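Long-range contact in ESSB (Geobacillus thermodenitrificans, PDB 4ANO), which is an integral membrane component of the type VII secretion system, represented here by its cytoplasmic fragment, and probably takes part in protein export: residues L42-D55 and E62-L74. Sequence-based numbering, arbitrary orientation. Where two conformers were deposited one is given.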
ATOM      1  N   LEU A  42      -6.251 -12.598  16.421  1.00 18.73           N
ATOM      2  CA  LEU A  42      -6.468 -11.273  15.783  1.00 18.80           C
ATOM      3  C   LEU A  42      -6.100 -10.101  16.696  1.00 19.32           C
ATOM      4  O   LEU A  42      -6.088  -8.943  16.268  1.00 23.27           O
ATOM      5  CB  LEU A  42      -7.932 -11.135  15.273  1.00 18.43           C
ATOM      6  CG  LEU A  42      -8.365 -12.194  14.276  1.00 21.32           C
ATOM      7  CD1 LEU A  42      -9.655 -11.652  13.632  1.00 24.41           C
ATOM      8  CD2 LEU A  42      -7.232 -12.423  13.171  1.00 21.78           C
ATOM      9  N   GLU A  43      -5.791 -10.389  17.951  1.00 21.22           N
ATOM     10  CA  GLU A  43      -5.480  -9.317  18.933  1.00 23.50           C
ATOM     11  C   GLU A  43      -4.260  -8.505  18.479  1.00 21.50           C
ATOM     12  O   GLU A  43      -4.215  -7.268  18.751  1.00 25.19           O
ATOM     13  CB  GLU A  43      -5.419  -9.879  20.395  1.00 24.94           C
ATOM     14  CG  GLU A  43      -5.256  -8.751  21.534  1.00 28.84           C
ATOM     15  CD  GLU A  43      -3.970  -7.979  21.465  1.00 32.82           C
ATOM     16  OE1 GLU A  43      -2.942  -8.605  21.121  1.00 38.66           O
ATOM     17  OE2 GLU A  43      -3.951  -6.738  21.794  1.00 33.71           O
ATOM     18  N   VAL A  44      -3.335  -9.129  17.718  1.00 21.47           N
ATOM     19  CA  VAL A  44      -2.146  -8.434  17.199  1.00 23.11           C
ATOM     20  C   VAL A  44      -2.550  -7.202  16.338  1.00 22.06           C
ATOM     21  O   VAL A  44      -1.763  -6.295  16.172  1.00 24.35           O
ATOM     22  CB  VAL A  44      -1.260  -9.406  16.446  1.00 23.26           C
ATOM     23  CG1 VAL A  44      -1.874  -9.876  15.083  1.00 22.49           C
ATOM     24  CG2 VAL A  44       0.139  -8.852  16.297  1.00 27.52           C
ATOM     25  N   LEU A  45      -3.801  -7.166  15.846  1.00 20.53           N
ATOM     26  CA  LEU A  45      -4.209  -6.102  14.935  1.00 21.86           C
ATOM     27  C   LEU A  45      -4.424  -4.840  15.752  1.00 23.95           C
ATOM     28  O   LEU A  45      -4.415  -3.754  15.147  1.00 23.77           O
ATOM     29  CB  LEU A  45      -5.510  -6.468  14.205  1.00 22.46           C
ATOM     30  CG  LEU A  45      -5.349  -7.515  13.032  1.00 22.22           C
ATOM     31  CD1 LEU A  45      -6.776  -7.752  12.346  1.00 22.72           C
ATOM     32  CD2 LEU A  45      -4.365  -6.942  12.012  1.00 21.38           C
ATOM     33  N   LYS A  46      -4.517  -5.004  17.082  1.00 24.85           N
ATOM     34  CA  LYS A  46      -4.621  -3.798  17.988  1.00 30.32           C
ATOM     35  C   LYS A  46      -3.254  -3.075  18.121  1.00 31.35           C
ATOM     36  O   LYS A  46      -3.157  -1.955  18.686  1.00 34.24           O
ATOM     37  CB  LYS A  46      -5.114  -4.174  19.395  1.00 28.90           C
ATOM     38  CG  LYS A  46      -6.421  -4.940  19.541  1.00 34.97           C
ATOM     39  CD  LYS A  46      -7.682  -4.168  19.165  1.00 36.78           C
ATOM     40  CE  LYS A  46      -8.004  -3.100  20.163  1.00 36.02           C
ATOM     41  NZ  LYS A  46      -9.221  -2.495  19.615  1.00 31.56           N
ATOM     42  N   GLU A  47      -2.232  -3.748  17.618  0.50 31.50           N
ATOM     43  CA  GLU A  47      -0.849  -3.388  17.854  0.50 32.38           C
ATOM     44  C   GLU A  47      -0.083  -3.273  16.544  0.50 32.11           C
ATOM     45  O   GLU A  47       1.060  -3.747  16.405  0.50 32.08           O
ATOM     46  CB  GLU A  47      -0.183  -4.360  18.867  0.50 32.20           C
ATOM     47  CG  GLU A  47      -0.567  -4.139  20.372  0.50 34.60           C
ATOM     48  CD  GLU A  47      -1.629  -5.101  20.837  0.50 37.65           C
ATOM     49  OE1 GLU A  47      -2.449  -5.464  19.967  0.50 39.33           O
ATOM     50  OE2 GLU A  47      -1.635  -5.535  22.031  0.50 33.61           O
ATOM     51  N   VAL A  48      -0.703  -2.612  15.575  1.00 30.87           N
ATOM     52  CA  VAL A  48       0.005  -2.419  14.314  1.00 28.80           C
ATOM     53  C   VAL A  48       0.799  -1.133  14.372  1.00 30.13           C
ATOM     54  O   VAL A  48       1.993  -1.125  14.135  1.00 32.47           O
ATOM     55  CB  VAL A  48      -0.925  -2.460  13.104  1.00 27.40           C
ATOM     56  CG1 VAL A  48      -0.145  -2.182  11.780  1.00 26.95           C
ATOM     57  CG2 VAL A  48      -1.675  -3.826  13.154  1.00 28.61           C
ATOM     58  N   ASP A  49       0.135  -0.048  14.702  1.00 28.47           N
ATOM     59  CA  ASP A  49       0.872   1.237  14.608  1.00 28.97           C
ATOM     60  C   ASP A  49       0.149   2.108  15.613  1.00 28.89           C
ATOM     61  O   ASP A  49      -1.006   2.000  15.776  1.00 29.59           O
ATOM     62  CB  ASP A  49       0.875   1.778  13.169  1.00 28.37           C
ATOM     63  CG  ASP A  49      -0.504   2.298  12.729  1.00 33.84           C
ATOM     64  OD1 ASP A  49      -0.884   3.397  13.166  1.00 35.74           O
ATOM     65  OD2 ASP A  49      -1.179   1.630  11.875  1.00 36.58           O
ATOM     66  N   PRO A  50       0.863   2.967  16.312  1.00 31.11           N
ATOM     67  CA  PRO A  50       0.089   3.735  17.308  1.00 32.69           C
ATOM     68  C   PRO A  50      -0.920   4.773  16.727  1.00 33.14           C
ATOM     69  O   PRO A  50      -1.887   5.153  17.442  1.00 35.11           O
ATOM     70  CB  PRO A  50       1.180   4.419  18.092  1.00 33.85           C
ATOM     71  CG  PRO A  50       2.327   4.687  17.033  1.00 33.85           C
ATOM     72  CD  PRO A  50       2.160   3.541  15.965  1.00 32.27           C
ATOM     73  N   CYS A  51      -0.740   5.191  15.470  1.00 27.18           N
ATOM     74  CA  CYS A  51      -1.676   6.214  14.903  1.00 27.84           C
ATOM     75  C   CYS A  51      -3.087   5.794  14.561  1.00 28.16           C
ATOM     76  O   CYS A  51      -4.059   6.521  14.797  1.00 28.78           O
ATOM     77  CB  CYS A  51      -1.027   6.815  13.649  1.00 27.89           C
ATOM     78  SG  CYS A  51       0.508   7.719  14.157  1.00 31.22           S
ATOM     79  N   ILE A  52      -3.246   4.543  14.118  1.00 23.66           N
ATOM     80  CA  ILE A  52      -4.514   4.165  13.485  1.00 24.39           C
ATOM     81  C   ILE A  52      -5.125   3.166  14.405  1.00 24.95           C
ATOM     82  O   ILE A  52      -4.442   2.217  14.814  1.00 26.69           O
ATOM     83  CB  ILE A  52      -4.249   3.518  12.070  1.00 25.18           C
ATOM     84  CG1 ILE A  52      -3.794   4.607  11.102  1.00 27.86           C
ATOM     85  CG2 ILE A  52      -5.542   2.899  11.548  1.00 25.97           C
ATOM     86  CD1 ILE A  52      -3.463   4.020   9.772  1.00 27.87           C
ATOM     87  N   VAL A  53      -6.347   3.420  14.815  1.00 22.88           N
ATOM     88  CA  VAL A  53      -7.080   2.543  15.763  1.00 25.68           C
ATOM     89  C   VAL A  53      -7.824   1.486  14.885  1.00 26.16           C
ATOM     90  O   VAL A  53      -8.306   1.828  13.782  1.00 25.63           O
ATOM     91  CB  VAL A  53      -8.033   3.385  16.660  1.00 25.52           C
ATOM     92  CG1 VAL A  53      -9.159   2.504  17.375  1.00 30.99           C
ATOM     93  CG2 VAL A  53      -7.259   4.220  17.751  1.00 30.49           C
ATOM     94  N   ARG A  54      -7.846   0.218  15.345  1.00 23.83           N
ATOM     95  CA  ARG A  54      -8.558  -0.889  14.692  1.00 24.73           C
ATOM     96  C   ARG A  54      -9.371  -1.579  15.731  1.00 24.97           C
ATOM     97  O   ARG A  54      -8.821  -1.981  16.754  1.00 28.50           O
ATOM     98  CB  ARG A  54      -7.608  -1.921  14.046  1.00 23.70           C
ATOM     99  CG  ARG A  54      -6.735  -1.312  12.974  1.00 25.42           C
ATOM    100  CD  ARG A  54      -5.817  -2.315  12.187  1.00 32.38           C
ATOM    101  NE  ARG A  54      -4.899  -1.582  11.256  1.00 30.26           N
ATOM    102  CZ  ARG A  54      -3.999  -0.659  11.551  1.00 36.76           C
ATOM    103  NH1 ARG A  54      -3.721  -0.186  12.805  1.00 35.41           N
ATOM    104  NH2 ARG A  54      -3.347  -0.119  10.557  1.00 35.70           N
ATOM    105  N   ASP A  55     -10.685  -1.649  15.510  1.00 25.11           N
ATOM    106  CA  ASP A  55     -11.531  -2.388  16.431  1.00 24.89           C
ATOM    107  C   ASP A  55     -11.965  -3.646  15.737  1.00 24.79           C
ATOM    108  O   ASP A  55     -12.132  -3.620  14.537  1.00 28.17           O
ATOM    109  CB  ASP A  55     -12.716  -1.554  16.797  1.00 28.41           C
ATOM    110  CG  ASP A  55     -12.296  -0.379  17.671  1.00 31.59           C
ATOM    111  OD1 ASP A  55     -11.578  -0.614  18.686  1.00 36.49           O
ATOM    112  OD2 ASP A  55     -12.711   0.743  17.348  1.00 36.32           O
ATOM    113  N   GLU A  62     -18.840 -14.061  11.358  1.00 23.82           N
ATOM    114  CA  GLU A  62     -18.051 -13.055  10.584  1.00 25.85           C
ATOM    115  C   GLU A  62     -16.958 -12.448  11.417  1.00 23.82           C
ATOM    116  O   GLU A  62     -16.996 -12.451  12.628  1.00 24.63           O
ATOM    117  CB  GLU A  62     -18.923 -11.851  10.139  1.00 24.66           C
ATOM    118  CG  GLU A  62     -19.968 -12.256   9.150  1.00 29.71           C
ATOM    119  CD  GLU A  62     -20.877 -11.141   8.787  1.00 27.43           C
ATOM    120  OE1 GLU A  62     -21.239 -10.313   9.626  1.00 33.78           O
ATOM    121  OE2 GLU A  62     -21.214 -11.121   7.591  1.00 34.16           O
ATOM    122  N   VAL A  63     -15.929 -11.933  10.739  1.00 23.93           N
ATOM    123  CA  VAL A  63     -14.940 -11.118  11.413  1.00 22.41           C
ATOM    124  C   VAL A  63     -15.054  -9.703  10.779  1.00 22.07           C
ATOM    125  O   VAL A  63     -14.986  -9.559   9.550  1.00 21.23           O
ATOM    126  CB  VAL A  63     -13.464 -11.689  11.203  1.00 22.19           C
ATOM    127  CG1 VAL A  63     -12.414 -10.655  11.606  1.00 22.35           C
ATOM    128  CG2 VAL A  63     -13.321 -13.044  11.979  1.00 23.08           C
ATOM    129  N   LYS A  64     -15.247  -8.701  11.620  1.00 22.71           N
ATOM    130  CA  LYS A  64     -15.393  -7.280  11.201  1.00 23.79           C
ATOM    131  C   LYS A  64     -14.211  -6.474  11.772  1.00 23.23           C
ATOM    132  O   LYS A  64     -13.795  -6.684  12.961  1.00 23.19           O
ATOM    133  CB  LYS A  64     -16.768  -6.725  11.622  1.00 24.13           C
ATOM    134  CG  LYS A  64     -16.956  -5.265  11.403  1.00 29.14           C
ATOM    135  CD  LYS A  64     -18.260  -4.912  12.183  1.00 31.91           C
ATOM    136  CE  LYS A  64     -19.012  -3.775  11.604  1.00 41.40           C
ATOM    137  NZ  LYS A  64     -19.947  -3.254  12.735  1.00 47.50           N
ATOM    138  N   VAL A  65     -13.524  -5.711  10.905  1.00 21.84           N
ATOM    139  CA  VAL A  65     -12.421  -4.797  11.358  1.00 21.53           C
ATOM    140  C   VAL A  65     -12.895  -3.368  10.969  1.00 21.00           C
ATOM    141  O   VAL A  65     -13.262  -3.122   9.824  1.00 22.55           O
ATOM    142  CB  VAL A  65     -11.073  -5.130  10.672  1.00 21.75           C
ATOM    143  CG1 VAL A  65      -9.895  -4.263  11.160  1.00 25.01           C
ATOM    144  CG2 VAL A  65     -10.736  -6.642  10.856  1.00 22.69           C
ATOM    145  N   VAL A  66     -12.932  -2.514  11.954  1.00 22.51           N
ATOM    146  CA  VAL A  66     -13.266  -1.133  11.794  1.00 24.43           C
ATOM    147  C   VAL A  66     -11.956  -0.358  11.990  1.00 23.50           C
ATOM    148  O   VAL A  66     -11.360  -0.480  13.042  1.00 25.32           O
ATOM    149  CB  VAL A  66     -14.218  -0.713  12.911  1.00 25.46           C
ATOM    150  CG1 VAL A  66     -14.518   0.787  12.799  1.00 28.76           C
ATOM    151  CG2 VAL A  66     -15.475  -1.557  12.854  1.00 28.65           C
ATOM    152  N   ILE A  67     -11.572   0.421  10.989  1.00 23.02           N
ATOM    153  CA  ILE A  67     -10.232   1.114  10.913  1.00 22.44           C
ATOM    154  C   ILE A  67     -10.393   2.625  10.882  1.00 24.07           C
ATOM    155  O   ILE A  67     -10.966   3.185   9.906  1.00 26.85           O
ATOM    156  CB  ILE A  67      -9.467   0.656   9.658  1.00 23.12           C
ATOM    157  CG1 ILE A  67      -9.392  -0.896   9.658  1.00 24.18           C
ATOM    158  CG2 ILE A  67      -8.049   1.306   9.626  1.00 21.82           C
ATOM    159  CD1 ILE A  67      -8.972  -1.601   8.327  1.00 31.46           C
ATOM    160  N   LYS A  68      -9.882   3.262  11.939  1.00 23.00           N
ATOM    161  CA  LYS A  68     -10.027   4.722  12.147  1.00 24.78           C
ATOM    162  C   LYS A  68      -8.672   5.466  12.251  1.00 24.05           C
ATOM    163  O   LYS A  68      -8.020   5.538  13.376  1.00 26.01           O
ATOM    164  CB  LYS A  68     -10.865   4.915  13.380  1.00 26.27           C
ATOM    165  CG  LYS A  68     -12.183   4.189  13.326  1.00 31.36           C
ATOM    166  CD  LYS A  68     -12.940   4.320  14.652  1.00 40.28           C
ATOM    167  CE  LYS A  68     -12.230   3.665  15.842  1.00 40.96           C
ATOM    168  NZ  LYS A  68     -13.081   3.662  17.089  1.00 46.47           N
ATOM    169  N   PRO A  69      -8.181   5.981  11.122  1.00 25.20           N
ATOM    170  CA  PRO A  69      -6.991   6.818  11.145  1.00 23.44           C
ATOM    171  C   PRO A  69      -7.283   8.173  11.756  1.00 24.99           C
ATOM    172  O   PRO A  69      -8.454   8.559  11.873  1.00 26.51           O
ATOM    173  CB  PRO A  69      -6.607   7.013   9.677  1.00 22.61           C
ATOM    174  CG  PRO A  69      -7.735   6.410   8.883  1.00 28.82           C
ATOM    175  CD  PRO A  69      -8.751   5.856   9.772  1.00 25.44           C
ATOM    176  N   PRO A  70      -6.212   8.842  12.157  1.00 24.11           N
ATOM    177  CA  PRO A  70      -6.345  10.296  12.557  1.00 23.29           C
ATOM    178  C   PRO A  70      -7.106  11.080  11.466  1.00 24.76           C
ATOM    179  O   PRO A  70      -6.886  10.857  10.251  1.00 25.17           O
ATOM    180  CB  PRO A  70      -4.884  10.791  12.620  1.00 24.10           C
ATOM    181  CG  PRO A  70      -4.056   9.479  12.938  1.00 25.31           C
ATOM    182  CD  PRO A  70      -4.801   8.470  12.018  1.00 24.02           C
ATOM    183  N   SER A  71      -7.989  11.999  11.880  0.60 26.33           N
ATOM    184  CA  SER A  71      -8.773  12.783  10.879  0.60 26.96           C
ATOM    185  C   SER A  71      -7.931  13.656   9.945  0.60 28.50           C
ATOM    186  O   SER A  71      -8.414  14.085   8.867  0.60 29.38           O
ATOM    187  CB  SER A  71      -9.859  13.615  11.557  0.60 30.57           C
ATOM    188  OG  SER A  71      -9.300  14.283  12.653  0.60 28.53           O
ATOM    189  N   SER A  72      -6.689  13.967  10.337  1.00 27.92           N
ATOM    190  CA  SER A  72      -5.789  14.742   9.499  1.00 28.69           C
ATOM    191  C   SER A  72      -4.849  13.967   8.571  1.00 28.93           C
ATOM    192  O   SER A  72      -4.038  14.579   7.846  1.00 30.18           O
ATOM    193  CB  SER A  72      -4.969  15.727  10.384  1.00 31.49           C
ATOM    194  OG  SER A  72      -3.982  15.012  11.165  1.00 31.40           O
ATOM    195  N   PHE A  73      -4.922  12.623   8.614  1.00 26.47           N
ATOM    196  CA  PHE A  73      -4.173  11.842   7.619  1.00 27.24           C
ATOM    197  C   PHE A  73      -4.716  12.132   6.213  1.00 27.93           C
ATOM    198  O   PHE A  73      -5.909  12.477   6.092  1.00 29.83           O
ATOM    199  CB  PHE A  73      -4.290  10.373   7.912  1.00 22.61           C
ATOM    200  CG  PHE A  73      -3.186   9.816   8.759  1.00 25.91           C
ATOM    201  CD1 PHE A  73      -2.390  10.597   9.570  1.00 27.69           C
ATOM    202  CD2 PHE A  73      -2.959   8.448   8.758  1.00 25.25           C
ATOM    203  CE1 PHE A  73      -1.361  10.053  10.344  1.00 26.73           C
ATOM    204  CE2 PHE A  73      -1.954   7.892   9.522  1.00 28.82           C
ATOM    205  CZ  PHE A  73      -1.121   8.693  10.335  1.00 28.11           C
ATOM    206  N   LEU A  74      -3.798  12.085   5.218  1.00 30.27           N
ATOM    207  CA  LEU A  74      -4.042  12.324   3.772  1.00 32.05           C
ATOM    208  C   LEU A  74      -4.186  10.995   2.996  1.00 31.62           C
ATOM    209  O   LEU A  74      -3.467  10.011   3.252  1.00 29.45           O
ATOM    210  CB  LEU A  74      -2.864  13.101   3.108  1.00 32.68           C
ATOM    211  CG  LEU A  74      -2.368  14.556   3.271  1.00 40.45           C
ATOM    212  CD1 LEU A  74      -3.434  15.515   3.683  1.00 39.18           C
ATOM    213  CD2 LEU A  74      -1.096  14.630   4.189  1.00 41.67           C
TER
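The Phe73 ring meets Cys51 and Ile52 obliquely, its CZ lying 3.8 Å from Cys51 CB, while Pro70 CD of its own type I turn sits over the centre of one ring face. The guanidinium of Arg54 is sandwiched between Ile52 CG2 on one face and Val48 CB on the other, both offset toward its rim. At its edge, in plane, Asp49 OD2 takes both terminal nitrogens in a salt bridge, 3.1 Å from Arg54 NH2 and longer to NH1; Arg54 NE is bound by the carbonyl of Leu126. Asp49 OD1 accepts from Ile52 N, an Asx motif in the loop leading into strand 53-58. With CG2 anti to its backbone N, Ile52 also reaches across to Ile67, where the two CG2 methyls lie 3.5 Å apart.

The backbones pair as an antiparallel ladder. Val53 and Lys68, like Asp55 and Val66, exchange two bonds, that from Lys68 N to Val53 O nearly straight (174°); Arg54 and Ile67 form the non-hydrogen-bonded pair between them. On the face of Val53 and Asp55, the Lys68 chain bends at chi3 (-64°), laying CE 3.6 Å from Val53 CG1 and bringing NZ to Asp55 OD2 (3.0 Å). Lys46 NZ holds the other carboxylate oxygen, OD1, completing a salt-bridge network.

Farther along, Leu42 and Val63 meet tip to tip, CD1 to CG1 at 3.6 Å, bringing the 3-10 segment against the sheet. Strands 53-58 and 62-68 form a beta hairpin at one side of a four-stranded antiparallel sheet, 62-68 also pairing with 25-30, while Phe124 of strand 123-125 packs against Cys51, Ile52 and Phe73.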